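Local coordinates for LPXTG cell wall surface protein (Streptococcus gordonii, PDB 4IGB), which is anchored to the peptidoglycan of the cell wall and probably acts as an adhesin, this chain being its N-terminal two-domain part, at residues 83-94 against 106-117. Numbering follows the deposited sequence.
Sequences DQVFENPLSLKF and DAYLNFNKVTLH
Q84 pairs with L116 and F86 with V114, each through two backbone N-H...O=C bonds, in the first of two antiparallel runs that join 83-94 to 106-117. Beyond the corner at E87 and N88, L92 pairs with L109 and F94 with A107 likewise. At the corner N88 N reaches N112 O at 2.8 Å, from well above the carbonyl plane; past it F111 N meets L90 O almost head-on (C=O...N 177°). N112 and K113 face D175 on the next strand, a classic beta bulge.

Apolar side chains fill the face carrying F86, L90, L92, F94, L109, F111, V114 and L116. F86 CE1 lies 3.4 Å from L116 CD2, and P89 CG touches F111 CB and V114 CG2. The F111 ring turns its edge to L90 O and meets F138 and F139 edge-to-face; L74 and F72 close over F86, P89, L90 and V114.

The other face is mixed, mostly polar: V85 CG1 lies against K113 CD and V85 CG2 beside T115 CG2. K93, with CG anti to the backbone N (chi1 -179°) and fully extended, runs along Y108: K93 CG lies 3.6 Å from Y108 CE1, and K93 CE 3.4 Å from Y108 OH. Its NZ makes a long salt bridge of 4.0 Å to D106 OD2, which a water spans; D106 OD1 is held by N96 N. N110 ND2 donates to N112 OD1 (2.9 Å), while N112 ND2 bonds to T177 and D175.

These strands form a beta hairpin in an antiparallel sheet of the N-terminal domain, its apolar face packed on a second sheet as in a beta sandwich.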
ATOM      1  N   ASP B  83     -11.724 -11.826 -28.904  1.00 19.14           N
ATOM      2  CA  ASP B  83     -10.888 -11.464 -27.772  1.00 27.10           C
ATOM      3  C   ASP B  83      -9.429 -11.471 -28.181  1.00 29.33           C
ATOM      4  O   ASP B  83      -9.001 -12.294 -28.986  1.00 27.81           O
ATOM      5  CB  ASP B  83     -11.125 -12.417 -26.605  1.00 24.75           C
ATOM      6  CG  ASP B  83     -12.525 -12.298 -26.043  1.00 31.08           C
ATOM      7  OD1 ASP B  83     -13.275 -11.409 -26.505  1.00 30.64           O
ATOM      8  OD2 ASP B  83     -12.878 -13.081 -25.135  1.00 35.39           O
ATOM      9  N   GLN B  84      -8.666 -10.528 -27.648  1.00 26.15           N
ATOM     10  CA  GLN B  84      -7.236 -10.492 -27.910  1.00 25.57           C
ATOM     11  C   GLN B  84      -6.459 -10.315 -26.608  1.00 28.66           C
ATOM     12  O   GLN B  84      -6.756  -9.428 -25.815  1.00 29.63           O
ATOM     13  CB  GLN B  84      -6.892  -9.413 -28.941  1.00 26.37           C
ATOM     14  CG  GLN B  84      -7.568  -9.662 -30.283  1.00 30.18           C
ATOM     15  CD  GLN B  84      -7.276  -8.598 -31.319  1.00 28.06           C
ATOM     16  OE1 GLN B  84      -8.122  -8.299 -32.163  1.00 38.88           O
ATOM     17  NE2 GLN B  84      -6.079  -8.037 -31.278  1.00 18.56           N
ATOM     18  N   VAL B  85      -5.471 -11.183 -26.405  1.00 25.20           N
ATOM     19  CA  VAL B  85      -4.729 -11.265 -25.157  1.00 28.65           C
ATOM     20  C   VAL B  85      -3.322 -10.703 -25.312  1.00 25.68           C
ATOM     21  O   VAL B  85      -2.594 -11.067 -26.232  1.00 26.16           O
ATOM     22  CB  VAL B  85      -4.607 -12.725 -24.688  1.00 28.28           C
ATOM     23  CG1 VAL B  85      -3.795 -12.806 -23.405  1.00 25.36           C
ATOM     24  CG2 VAL B  85      -5.984 -13.341 -24.501  1.00 27.02           C
ATOM     25  N   PHE B  86      -2.943  -9.821 -24.397  1.00 18.26           N
ATOM     26  CA  PHE B  86      -1.621  -9.215 -24.414  1.00 16.94           C
ATOM     27  C   PHE B  86      -0.900  -9.544 -23.099  1.00 22.39           C
ATOM     28  O   PHE B  86      -1.218  -8.981 -22.035  1.00 14.27           O
ATOM     29  CB  PHE B  86      -1.737  -7.696 -24.657  1.00 17.80           C
ATOM     30  CG  PHE B  86      -2.467  -7.347 -25.931  1.00 19.72           C
ATOM     31  CD1 PHE B  86      -3.846  -7.269 -25.954  1.00 19.82           C
ATOM     32  CD2 PHE B  86      -1.771  -7.153 -27.121  1.00 26.29           C
ATOM     33  CE1 PHE B  86      -4.521  -6.977 -27.132  1.00 24.11           C
ATOM     34  CE2 PHE B  86      -2.443  -6.869 -28.312  1.00 22.20           C
ATOM     35  CZ  PHE B  86      -3.820  -6.773 -28.308  1.00 26.35           C
ATOM     36  N   GLU B  87       0.029 -10.495 -23.188  1.00 18.60           N
ATOM     37  CA  GLU B  87       0.852 -10.944 -22.065  1.00 14.78           C
ATOM     38  C   GLU B  87       1.949  -9.939 -21.776  1.00 17.81           C
ATOM     39  O   GLU B  87       2.595  -9.427 -22.701  1.00 12.75           O
ATOM     40  CB  GLU B  87       1.495 -12.302 -22.376  1.00 17.37           C
ATOM     41  CG  GLU B  87       0.480 -13.425 -22.526  1.00 21.77           C
ATOM     42  CD  GLU B  87       1.084 -14.762 -22.975  1.00 30.44           C
ATOM     43  OE1 GLU B  87       0.341 -15.760 -22.901  1.00 30.63           O
ATOM     44  OE2 GLU B  87       2.265 -14.825 -23.415  1.00 21.62           O
ATOM     45  N   ASN B  88       2.146  -9.645 -20.494  1.00 14.91           N
ATOM     46  CA  ASN B  88       3.210  -8.743 -20.070  1.00 13.71           C
ATOM     47  C   ASN B  88       3.479  -7.577 -21.009  1.00 17.74           C
ATOM     48  O   ASN B  88       4.598  -7.439 -21.518  1.00 15.02           O
ATOM     49  CB  ASN B  88       4.508  -9.539 -19.881  1.00 19.79           C
ATOM     50  CG  ASN B  88       4.447 -10.447 -18.678  1.00 28.33           C
ATOM     51  OD1 ASN B  88       4.391 -11.669 -18.809  1.00 32.37           O
ATOM     52  ND2 ASN B  88       4.432  -9.853 -17.497  1.00 19.98           N
ATOM     53  N   PRO B  89       2.462  -6.730 -21.252  1.00 15.96           N
ATOM     54  CA  PRO B  89       2.674  -5.667 -22.244  1.00 12.08           C
ATOM     55  C   PRO B  89       3.534  -4.523 -21.724  1.00 15.18           C
ATOM     56  O   PRO B  89       4.131  -3.772 -22.503  1.00 18.41           O
ATOM     57  CB  PRO B  89       1.250  -5.165 -22.532  1.00 18.58           C
ATOM     58  CG  PRO B  89       0.435  -5.582 -21.310  1.00 16.45           C
ATOM     59  CD  PRO B  89       1.053  -6.855 -20.836  1.00 16.60           C
ATOM     60  N   LEU B  90       3.599  -4.387 -20.411  1.00 16.14           N
ATOM     61  CA  LEU B  90       4.136  -3.173 -19.825  1.00 16.56           C
ATOM     62  C   LEU B  90       4.596  -3.396 -18.399  1.00 16.58           C
ATOM     63  O   LEU B  90       3.837  -3.880 -17.553  1.00 17.76           O
ATOM     64  CB  LEU B  90       3.079  -2.062 -19.845  1.00 14.98           C
ATOM     65  CG  LEU B  90       3.577  -0.694 -19.377  1.00 14.52           C
ATOM     66  CD1 LEU B  90       4.697  -0.213 -20.292  1.00 12.75           C
ATOM     67  CD2 LEU B  90       2.445   0.335 -19.341  1.00 18.20           C
ATOM     68  N   SER B  91       5.838  -3.014 -18.145  1.00 15.46           N
ATOM     69  CA  SER B  91       6.428  -3.038 -16.814  1.00 15.23           C
ATOM     70  C   SER B  91       7.020  -1.662 -16.484  1.00 20.72           C
ATOM     71  O   SER B  91       7.827  -1.124 -17.253  1.00 19.72           O
ATOM     72  CB  SER B  91       7.521  -4.113 -16.752  1.00 13.37           C
ATOM     73  OG  SER B  91       8.290  -3.963 -15.576  1.00 24.97           O
ATOM     74  N   LEU B  92       6.627  -1.092 -15.346  1.00 14.68           N
ATOM     75  CA  LEU B  92       7.031   0.269 -15.006  1.00 16.68           C
ATOM     76  C   LEU B  92       7.763   0.363 -13.686  1.00 15.69           C
ATOM     77  O   LEU B  92       7.552  -0.428 -12.785  1.00 14.65           O
ATOM     78  CB  LEU B  92       5.798   1.180 -14.900  1.00 14.91           C
ATOM     79  CG  LEU B  92       4.934   1.232 -16.158  1.00 21.51           C
ATOM     80  CD1 LEU B  92       3.639   1.956 -15.858  1.00 22.58           C
ATOM     81  CD2 LEU B  92       5.704   1.915 -17.284  1.00 17.74           C
ATOM     82  N   LYS B  93       8.565   1.404 -13.553  1.00 14.49           N
ATOM     83  CA  LYS B  93       9.118   1.756 -12.267  1.00 15.57           C
ATOM     84  C   LYS B  93       8.828   3.230 -11.978  1.00 21.01           C
ATOM     85  O   LYS B  93       8.984   4.078 -12.859  1.00 17.22           O
ATOM     86  CB  LYS B  93      10.626   1.492 -12.251  1.00 15.27           C
ATOM     87  CG  LYS B  93      11.280   1.799 -10.932  1.00 18.72           C
ATOM     88  CD  LYS B  93      12.784   1.652 -11.016  1.00 22.08           C
ATOM     89  CE  LYS B  93      13.447   2.125  -9.715  1.00 25.65           C
ATOM     90  NZ  LYS B  93      14.891   1.740  -9.693  1.00 28.15           N
ATOM     91  N   PHE B  94       8.378   3.523 -10.759  1.00 18.02           N
ATOM     92  CA  PHE B  94       8.341   4.893 -10.275  1.00 13.85           C
ATOM     93  C   PHE B  94       9.450   5.038  -9.257  1.00 15.12           C
ATOM     94  O   PHE B  94       9.419   4.398  -8.219  1.00 16.15           O
ATOM     95  CB  PHE B  94       6.986   5.234  -9.646  1.00 17.11           C
ATOM     96  CG  PHE B  94       5.836   5.153 -10.604  1.00 13.61           C
ATOM     97  CD1 PHE B  94       5.342   6.294 -11.214  1.00 16.91           C
ATOM     98  CD2 PHE B  94       5.237   3.933 -10.884  1.00 19.47           C
ATOM     99  CE1 PHE B  94       4.274   6.219 -12.110  1.00 17.21           C
ATOM    100  CE2 PHE B  94       4.174   3.842 -11.785  1.00 20.11           C
ATOM    101  CZ  PHE B  94       3.689   4.994 -12.392  1.00 20.82           C
ATOM    102  N   ASP B 106      10.768   3.011  -3.819  1.00 20.52           N
ATOM    103  CA  ASP B 106      10.382   2.947  -5.232  1.00 20.53           C
ATOM    104  C   ASP B 106       9.115   2.124  -5.422  1.00 18.18           C
ATOM    105  O   ASP B 106       8.802   1.262  -4.603  1.00 18.14           O
ATOM    106  CB  ASP B 106      11.492   2.329  -6.091  1.00 15.63           C
ATOM    107  CG  ASP B 106      12.815   3.049  -5.947  1.00 19.91           C
ATOM    108  OD1 ASP B 106      12.829   4.292  -5.865  1.00 17.91           O
ATOM    109  OD2 ASP B 106      13.849   2.357  -5.893  1.00 24.10           O
ATOM    110  N   ALA B 107       8.395   2.388  -6.509  1.00 14.88           N
ATOM    111  CA  ALA B 107       7.250   1.568  -6.869  1.00 18.34           C
ATOM    112  C   ALA B 107       7.500   0.841  -8.182  1.00 19.62           C
ATOM    113  O   ALA B 107       8.148   1.363  -9.092  1.00 16.56           O
ATOM    114  CB  ALA B 107       5.996   2.408  -6.980  1.00 13.41           C
ATOM    115  N   TYR B 108       6.969  -0.367  -8.272  1.00 15.10           N
ATOM    116  CA  TYR B 108       6.994  -1.114  -9.517  1.00 19.03           C
ATOM    117  C   TYR B 108       5.558  -1.448  -9.863  1.00 19.86           C
ATOM    118  O   TYR B 108       4.786  -1.850  -8.999  1.00 21.77           O
ATOM    119  CB  TYR B 108       7.853  -2.374  -9.368  1.00 21.99           C
ATOM    120  CG  TYR B 108       9.293  -2.026  -9.097  1.00 25.04           C
ATOM    121  CD1 TYR B 108      10.215  -1.968 -10.133  1.00 17.18           C
ATOM    122  CD2 TYR B 108       9.718  -1.698  -7.819  1.00 23.82           C
ATOM    123  CE1 TYR B 108      11.529  -1.630  -9.905  1.00 19.50           C
ATOM    124  CE2 TYR B 108      11.047  -1.355  -7.575  1.00 26.06           C
ATOM    125  CZ  TYR B 108      11.938  -1.318  -8.626  1.00 24.49           C
ATOM    126  OH  TYR B 108      13.242  -0.973  -8.412  1.00 22.81           O
ATOM    127  N   LEU B 109       5.198  -1.251 -11.123  1.00 16.67           N
ATOM    128  CA  LEU B 109       3.854  -1.540 -11.581  1.00 15.00           C
ATOM    129  C   LEU B 109       3.962  -2.408 -12.829  1.00 19.44           C
ATOM    130  O   LEU B 109       4.362  -1.945 -13.895  1.00 16.14           O
ATOM    131  CB  LEU B 109       3.093  -0.243 -11.887  1.00 21.52           C
ATOM    132  CG  LEU B 109       1.584  -0.391 -12.057  1.00 19.50           C
ATOM    133  CD1 LEU B 109       0.990  -0.845 -10.751  1.00 18.04           C
ATOM    134  CD2 LEU B 109       0.947   0.926 -12.518  1.00 19.72           C
ATOM    135  N   ASN B 110       3.626  -3.681 -12.678  1.00 13.62           N
ATOM    136  CA  ASN B 110       3.708  -4.609 -13.789  1.00 18.47           C
ATOM    137  C   ASN B 110       2.334  -5.048 -14.283  1.00 19.85           C
ATOM    138  O   ASN B 110       1.498  -5.544 -13.509  1.00 16.69           O
ATOM    139  CB  ASN B 110       4.577  -5.819 -13.421  1.00 20.09           C
ATOM    140  CG  ASN B 110       4.986  -6.619 -14.645  1.00 33.87           C
ATOM    141  OD1 ASN B 110       5.776  -6.151 -15.463  1.00 44.39           O
ATOM    142  ND2 ASN B 110       4.419  -7.805 -14.801  1.00 35.13           N
ATOM    143  N   PHE B 111       2.087  -4.825 -15.566  1.00 19.21           N
ATOM    144  CA  PHE B 111       0.916  -5.384 -16.215  1.00 17.24           C
ATOM    145  C   PHE B 111       1.257  -6.800 -16.620  1.00 18.95           C
ATOM    146  O   PHE B 111       1.992  -7.026 -17.575  1.00 16.40           O
ATOM    147  CB  PHE B 111       0.473  -4.540 -17.417  1.00 17.72           C
ATOM    148  CG  PHE B 111      -0.193  -3.262 -17.025  1.00 20.36           C
ATOM    149  CD1 PHE B 111       0.561  -2.179 -16.585  1.00 21.55           C
ATOM    150  CD2 PHE B 111      -1.579  -3.151 -17.045  1.00 22.21           C
ATOM    151  CE1 PHE B 111      -0.051  -0.998 -16.193  1.00 18.35           C
ATOM    152  CE2 PHE B 111      -2.203  -1.964 -16.643  1.00 21.45           C
ATOM    153  CZ  PHE B 111      -1.429  -0.890 -16.226  1.00 17.85           C
ATOM    154  N   ASN B 112       0.733  -7.761 -15.867  1.00 17.22           N
ATOM    155  CA  ASN B 112       1.013  -9.165 -16.134  1.00 19.33           C
ATOM    156  C   ASN B 112       0.272  -9.597 -17.373  1.00 18.50           C
ATOM    157  O   ASN B 112       0.766 -10.403 -18.155  1.00 20.07           O
ATOM    158  CB  ASN B 112       0.571 -10.005 -14.946  1.00 16.04           C
ATOM    159  CG  ASN B 112       1.198  -9.525 -13.650  1.00 27.51           C
ATOM    160  OD1 ASN B 112       2.428  -9.420 -13.544  1.00 17.96           O
ATOM    161  ND2 ASN B 112       0.358  -9.190 -12.670  1.00 14.07           N
ATOM    162  N   LYS B 113      -0.924  -9.045 -17.544  1.00 12.61           N
ATOM    163  CA  LYS B 113      -1.750  -9.385 -18.682  1.00 19.35           C
ATOM    164  C   LYS B 113      -2.861  -8.358 -18.823  1.00 18.19           C
ATOM    165  O   LYS B 113      -3.445  -7.900 -17.833  1.00 19.75           O
ATOM    166  CB  LYS B 113      -2.359 -10.789 -18.527  1.00 19.17           C
ATOM    167  CG  LYS B 113      -3.243 -11.202 -19.693  1.00 22.99           C
ATOM    168  CD  LYS B 113      -3.890 -12.572 -19.481  1.00 25.68           C
ATOM    169  CE  LYS B 113      -2.857 -13.687 -19.626  1.00 33.97           C
ATOM    170  NZ  LYS B 113      -3.409 -15.019 -19.203  1.00 35.80           N
ATOM    171  N   VAL B 114      -3.131  -7.982 -20.060  1.00 14.60           N
ATOM    172  CA  VAL B 114      -4.339  -7.229 -20.373  1.00 20.90           C
ATOM    173  C   VAL B 114      -5.062  -8.007 -21.454  1.00 17.63           C
ATOM    174  O   VAL B 114      -4.472  -8.356 -22.478  1.00 20.50           O
ATOM    175  CB  VAL B 114      -4.026  -5.794 -20.861  1.00 21.66           C
ATOM    176  CG1 VAL B 114      -5.330  -5.047 -21.275  1.00 16.92           C
ATOM    177  CG2 VAL B 114      -3.248  -5.022 -19.783  1.00 15.02           C
ATOM    178  N   THR B 115      -6.331  -8.301 -21.207  1.00 19.05           N
ATOM    179  CA  THR B 115      -7.156  -9.007 -22.174  1.00 23.49           C
ATOM    180  C   THR B 115      -8.233  -8.058 -22.698  1.00 26.13           C
ATOM    181  O   THR B 115      -8.997  -7.476 -21.919  1.00 23.46           O
ATOM    182  CB  THR B 115      -7.861 -10.230 -21.533  1.00 28.69           C
ATOM    183  OG1 THR B 115      -6.889 -11.095 -20.926  1.00 28.27           O
ATOM    184  CG2 THR B 115      -8.658 -11.001 -22.588  1.00 27.43           C
ATOM    185  N   LEU B 116      -8.277  -7.909 -24.016  1.00 19.45           N
ATOM    186  CA  LEU B 116      -9.315  -7.137 -24.694  1.00 22.83           C
ATOM    187  C   LEU B 116     -10.456  -8.075 -25.058  1.00 28.16           C
ATOM    188  O   LEU B 116     -10.273  -9.000 -25.853  1.00 24.12           O
ATOM    189  CB  LEU B 116      -8.750  -6.495 -25.975  1.00 22.19           C
ATOM    190  CG  LEU B 116      -8.118  -5.095 -25.902  1.00 33.91           C
ATOM    191  CD1 LEU B 116      -7.431  -4.811 -24.581  1.00 25.35           C
ATOM    192  CD2 LEU B 116      -7.160  -4.855 -27.065  1.00 27.49           C
ATOM    193  N   HIS B 117     -11.622  -7.844 -24.466  1.00 25.04           N
ATOM    194  CA  HIS B 117     -12.821  -8.613 -24.770  1.00 21.31           C
ATOM    195  C   HIS B 117     -13.642  -7.907 -25.841  1.00 27.13           C
ATOM    196  O   HIS B 117     -14.234  -6.854 -25.597  1.00 24.65           O
ATOM    197  CB  HIS B 117     -13.674  -8.816 -23.508  1.00 24.91           C
ATOM    198  CG  HIS B 117     -13.039  -9.715 -22.491  1.00 35.68           C
ATOM    199  ND1 HIS B 117     -13.266 -11.075 -22.453  1.00 36.78           N
ATOM    200  CD2 HIS B 117     -12.166  -9.453 -21.489  1.00 28.55           C
ATOM    201  CE1 HIS B 117     -12.571 -11.609 -21.465  1.00 31.09           C
ATOM    202  NE2 HIS B 117     -11.892 -10.647 -20.866  1.00 30.94           N
TER
HETATM  203  O   HOH W   1     -15.453 -12.044 -23.543  1.00 46.55           O
HETATM  204  O   HOH W   2      -2.210 -16.152 -22.042  1.00 39.69           O
HETATM  205  O   HOH W   3      15.857   3.020  -7.435  1.00 24.80           O